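Local coordinates for protein probable glutamine synthetase (Pseudomonas aeruginosa, PDB 4HPP) that belongs to the glutamine synthetase family and holds magnesium and glutamic acid in its catalytic domain, at residues A[15-19]-A[339-344]; A[265-270]-A[349-354]. All coordinates share one frame; numbering follows the deposited sequence.

Interaction 1 (A[15-19]-A[339-344]); sequences TDLAG and TTCPHL
The His343 imidazole turns an edge toward Thr15, whose CB lies near the ring plane, 4.4 Å from His343 ND1; Ala199 and Arg109 also touch this side chain, and Asp200 binds its NE2. The other flat group, the Asp16 carboxylate, bonds elsewhere: OD2 accepts from Ile20 N and weakly from Ala18 N, and OD1 forms a salt bridge with Arg22. Cys341 packs against the type I turn Asp16-Gly19. Its CB presses on Asp16 O at 3.1 Å, an oxygen already engaged by Gly19 N (2.8 Å), and its SG lies 4.0 Å from Thr15 CG2. With SG swung opposite the backbone N (chi1 160°), the sulfur accepts from Leu344 N from the N-cap position (3.6 Å, 157° at the hydrogen), capping the first turn of the helix. Thr340 O comes within 3.2 Å of Gly19 CA, on the side where a CB would collide with it and with Thr339 O. Leu17 and Leu344 meet by their CD2 methyls at 4.0 Å. The turn joins strands 9-15 and 21-27 and rests on the N terminus of helix 342-358, with helices 108-121, 196-216 and 410-427 packed around both.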
loop_
_atom_site.group_PDB
_atom_site.type_symbol
_atom_site.label_atom_id
_atom_site.label_comp_id
_atom_site.label_asym_id
_atom_site.label_seq_id
_atom_site.Cartn_x
_atom_site.Cartn_y
_atom_site.Cartn_z
ATOM N N THR A 15 30.617 1.056 29.131
ATOM C CA THR A 15 30.496 2.360 28.502
ATOM C C THR A 15 31.905 2.930 28.491
ATOM O O THR A 15 32.503 3.092 29.549
ATOM C CB THR A 15 29.500 3.231 29.263
ATOM O OG1 THR A 15 28.231 2.588 29.195
ATOM C CG2 THR A 15 29.407 4.667 28.697
ATOM N N ASP A 16 32.462 3.160 27.296
ATOM C CA ASP A 16 33.881 3.456 27.220
ATOM C C ASP A 16 34.109 4.914 27.402
ATOM O O ASP A 16 33.166 5.657 27.691
ATOM C CB ASP A 16 34.538 2.915 25.948
ATOM C CG ASP A 16 34.003 3.546 24.715
ATOM O OD1 ASP A 16 34.077 2.927 23.628
ATOM O OD2 ASP A 16 33.505 4.670 24.843
ATOM N N LEU A 17 35.374 5.311 27.244
ATOM C CA LEU A 17 35.819 6.648 27.652
ATOM C C LEU A 17 35.333 7.636 26.623
ATOM O O LEU A 17 35.332 8.907 26.823
ATOM C CB LEU A 17 37.345 6.698 27.778
ATOM C CG LEU A 17 37.930 5.665 28.719
ATOM C CD1 LEU A 17 39.428 5.765 28.581
ATOM C CD2 LEU A 17 37.481 5.896 30.146
ATOM N N ALA A 18 34.891 7.025 25.533
ATOM C CA ALA A 18 34.320 7.764 24.410
ATOM C C ALA A 18 32.783 7.983 24.590
ATOM O O ALA A 18 32.094 8.573 23.742
ATOM C CB ALA A 18 34.689 7.053 23.100
ATOM N N GLY A 19 32.265 7.503 25.721
ATOM C CA GLY A 19 30.859 7.654 26.082
ATOM C C GLY A 19 29.973 6.781 25.242
ATOM O O GLY A 19 28.759 7.007 25.203
ATOM N N THR A 339 27.899 13.293 25.454
ATOM C CA THR A 339 29.060 12.672 24.824
ATOM C C THR A 339 29.983 12.114 25.906
ATOM O O THR A 339 30.945 11.402 25.612
ATOM C CB THR A 339 29.877 13.647 23.929
ATOM O OG1 THR A 339 30.407 14.689 24.738
ATOM C CG2 THR A 339 29.018 14.247 22.874
ATOM N N THR A 340 29.682 12.408 27.163
ATOM C CA THR A 340 30.460 11.793 28.272
ATOM C C THR A 340 30.233 10.318 28.514
ATOM O O THR A 340 29.319 9.734 27.978
ATOM C CB THR A 340 30.129 12.423 29.625
ATOM O OG1 THR A 340 28.721 12.277 29.871
ATOM C CG2 THR A 340 30.556 13.865 29.593
ATOM N N CYS A 341 31.112 9.732 29.322
ATOM C CA CYS A 341 30.890 8.436 29.939
ATOM C C CYS A 341 30.320 8.631 31.380
ATOM O O CYS A 341 31.045 8.933 32.305
ATOM C CB CYS A 341 32.177 7.593 29.887
ATOM S SG CYS A 341 32.187 6.249 31.105
ATOM N N PRO A 342 29.004 8.481 31.577
ATOM C CA PRO A 342 28.416 8.785 32.930
ATOM C C PRO A 342 29.314 8.492 34.162
ATOM O O PRO A 342 29.457 9.344 35.048
ATOM C CB PRO A 342 27.157 7.920 32.953
ATOM C CG PRO A 342 26.756 7.805 31.516
ATOM C CD PRO A 342 27.954 8.085 30.610
ATOM N N HIS A 343 29.916 7.312 34.214
ATOM C CA HIS A 343 30.877 6.900 35.268
ATOM C C HIS A 343 32.121 7.665 35.340
ATOM O O HIS A 343 32.571 7.947 36.436
ATOM C CB HIS A 343 31.288 5.503 35.016
ATOM C CG HIS A 343 30.123 4.601 34.787
ATOM N ND1 HIS A 343 29.674 4.316 33.562
ATOM C CD2 HIS A 343 29.294 3.934 35.687
ATOM C CE1 HIS A 343 28.589 3.498 33.668
ATOM N NE2 HIS A 343 28.375 3.263 34.968
ATOM N N LEU A 344 32.728 7.984 34.184
ATOM C CA LEU A 344 33.943 8.782 34.194
ATOM C C LEU A 344 33.631 10.222 34.602
ATOM O O LEU A 344 34.300 10.818 35.444
ATOM C CB LEU A 344 34.679 8.683 32.851
ATOM C CG LEU A 344 35.931 9.561 32.699
ATOM C CD1 LEU A 344 36.986 9.057 33.672
ATOM C CD2 LEU A 344 36.455 9.597 31.275
#

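Interaction 2 (A[265-270]-A[349-354]); sequences HWAAGV and VLIAGR
Trp266 lays one indole face over Gly353: the glycine CA stands 3.6 Å from the centroid of the five-membered ring, 20° off its normal, a CH-pi contact. Val270 CG2 lies over the same face, above the six-membered ring and 3.9 Å from Gly353 CA, so glycine and methyl share that face. The indole leaves its helix with CG opposite the backbone N (chi1 -165°), which carries the six-membered ring on toward Val349. There CH2 meets Val349 CG1 at 4.0 Å, the two side chains meeting at a slant, and CZ2 faces Leu350 CD2 more loosely. The indole N-H is satisfied by Tyr119 OH, which also bonds Leu350 O and so links the ring to the second helix. Beside the indole the backbones almost touch. Gly353 CA points a hydrogen at Trp266 O (3.5 Å, 153° at the hydrogen), and Gly269 CA does the same to Ala352 O at 3.1 Å, while Ala352 CB sits 3.4 Å from Gly269 O. No classical hydrogen bond joins the segments. Leu239 and Leu241 of strand 235-243 touch Trp266, and Leu239 also touches Val349, so both helices reach this strand of the catalytic-domain sheet. An axis separation of 6.8 Å with CA-H...O contacts marks a glycine-mediated close helix crossing, here between helices 261-281 and 342-358.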
loop_
_atom_site.group_PDB
_atom_site.type_symbol
_atom_site.label_atom_id
_atom_site.label_comp_id
_atom_site.label_asym_id
_atom_site.label_seq_id
_atom_site.Cartn_x
_atom_site.Cartn_y
_atom_site.Cartn_z
ATOM N N HIS A 265 33.283 23.310 51.233
ATOM C CA HIS A 265 34.551 22.698 50.842
ATOM C C HIS A 265 34.362 21.910 49.556
ATOM O O HIS A 265 35.067 22.121 48.546
ATOM C CB HIS A 265 35.131 21.821 51.962
ATOM C CG HIS A 265 35.520 22.590 53.228
ATOM N ND1 HIS A 265 36.295 23.710 53.201
ATOM C CD2 HIS A 265 35.236 22.340 54.585
ATOM C CE1 HIS A 265 36.464 24.164 54.470
ATOM N NE2 HIS A 265 35.815 23.325 55.309
ATOM N N TRP A 266 33.370 21.026 49.563
ATOM C CA TRP A 266 33.033 20.255 48.377
ATOM C C TRP A 266 32.865 21.093 47.100
ATOM O O TRP A 266 33.558 20.876 46.081
ATOM C CB TRP A 266 31.823 19.388 48.660
ATOM C CG TRP A 266 31.677 18.342 47.601
ATOM C CD1 TRP A 266 32.261 17.087 47.572
ATOM C CD2 TRP A 266 30.915 18.446 46.326
ATOM N NE1 TRP A 266 31.905 16.419 46.427
ATOM C CE2 TRP A 266 31.110 17.174 45.635
ATOM C CE3 TRP A 266 30.090 19.424 45.737
ATOM C CZ2 TRP A 266 30.513 16.900 44.393
ATOM C CZ3 TRP A 266 29.494 19.144 44.486
ATOM C CH2 TRP A 266 29.709 17.908 43.822
ATOM N N ALA A 267 31.962 22.068 47.146
ATOM C CA ALA A 267 31.761 22.977 46.021
ATOM C C ALA A 267 33.045 23.698 45.599
ATOM O O ALA A 267 33.269 23.957 44.387
ATOM C CB ALA A 267 30.671 23.982 46.344
ATOM N N ALA A 268 33.890 24.010 46.580
ATOM C CA ALA A 268 35.125 24.761 46.298
ATOM C C ALA A 268 36.143 23.949 45.451
ATOM O O ALA A 268 36.781 24.468 44.491
ATOM C CB ALA A 268 35.737 25.240 47.595
ATOM N N GLY A 269 36.244 22.661 45.785
ATOM C CA GLY A 269 37.069 21.711 45.014
ATOM C C GLY A 269 36.638 21.523 43.570
ATOM O O GLY A 269 37.478 21.507 42.654
ATOM N N VAL A 270 35.320 21.381 43.387
ATOM C CA VAL A 270 34.698 21.296 42.083
ATOM C C VAL A 270 35.060 22.568 41.328
ATOM O O VAL A 270 35.531 22.485 40.180
ATOM C CB VAL A 270 33.156 21.182 42.205
ATOM C CG1 VAL A 270 32.451 21.393 40.863
ATOM C CG2 VAL A 270 32.725 19.884 42.886
ATOM N N VAL A 349 33.955 14.441 38.919
ATOM C CA VAL A 349 33.367 15.537 39.677
ATOM C C VAL A 349 33.521 15.249 41.171
ATOM O O VAL A 349 33.958 16.117 41.951
ATOM C CB VAL A 349 31.867 15.761 39.302
ATOM C CG1 VAL A 349 31.153 16.692 40.296
ATOM C CG2 VAL A 349 31.740 16.238 37.855
ATOM N N LEU A 350 33.195 14.024 41.560
ATOM C CA LEU A 350 33.213 13.663 42.975
ATOM C C LEU A 350 34.645 13.742 43.470
ATOM O O LEU A 350 34.869 13.997 44.660
ATOM C CB LEU A 350 32.637 12.272 43.208
ATOM C CG LEU A 350 31.137 11.948 43.431
ATOM C CD1 LEU A 350 30.936 10.419 43.437
ATOM C CD2 LEU A 350 30.611 12.519 44.740
ATOM N N ILE A 351 35.606 13.564 42.547
ATOM C CA ILE A 351 37.039 13.618 42.888
ATOM C C ILE A 351 37.394 15.030 43.340
ATOM O O ILE A 351 37.830 15.227 44.489
ATOM C CB ILE A 351 37.986 13.147 41.736
ATOM C CG1 ILE A 351 38.160 11.621 41.759
ATOM C CG2 ILE A 351 39.385 13.695 41.939
ATOM C CD1 ILE A 351 38.634 11.028 40.459
ATOM N N ALA A 352 37.177 16.000 42.445
ATOM C CA ALA A 352 37.589 17.369 42.702
ATOM C C ALA A 352 36.894 17.887 43.946
ATOM O O ALA A 352 37.491 18.638 44.711
ATOM C CB ALA A 352 37.299 18.265 41.513
ATOM N N GLY A 353 35.646 17.465 44.136
ATOM C CA GLY A 353 34.879 17.734 45.352
ATOM C C GLY A 353 35.602 17.169 46.548
ATOM O O GLY A 353 35.837 17.890 47.533
ATOM N N ARG A 354 35.974 15.892 46.460
ATOM C CA ARG A 354 36.757 15.229 47.523
ATOM C C ARG A 354 37.989 16.063 47.843
ATOM O O ARG A 354 38.190 16.439 48.976
ATOM C CB ARG A 354 37.198 13.800 47.136
ATOM C CG ARG A 354 36.998 12.709 48.199
ATOM C CD ARG A 354 37.963 11.507 48.058
ATOM N NE ARG A 354 38.403 11.146 46.687
ATOM C CZ ARG A 354 39.665 11.187 46.227
ATOM N NH1 ARG A 354 40.636 11.581 47.026
ATOM N NH2 ARG A 354 39.969 10.845 44.963
#

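From the N terminus the chain passes 15-19, in the turn between the first two strands, then runs through the rest of the N-terminal sheet and into the catalytic domain. At 265-270 it opens the second loop, inside helix 261-281. Interaction 1 closes at 339-344, some 320 residues after it began, and interaction 2 closes just afterwards at 349-354, so the two loops cross. Helix 342-358 serves both: its start receives the N-terminal turn, and its middle meets helix 261-281. The centres of the contacts lie about 20 Å apart and their nearest atoms about 5 Å, without touching. Through this helix the turn of the N-terminal sheet is tied to helix 261-281 of the catalytic domain.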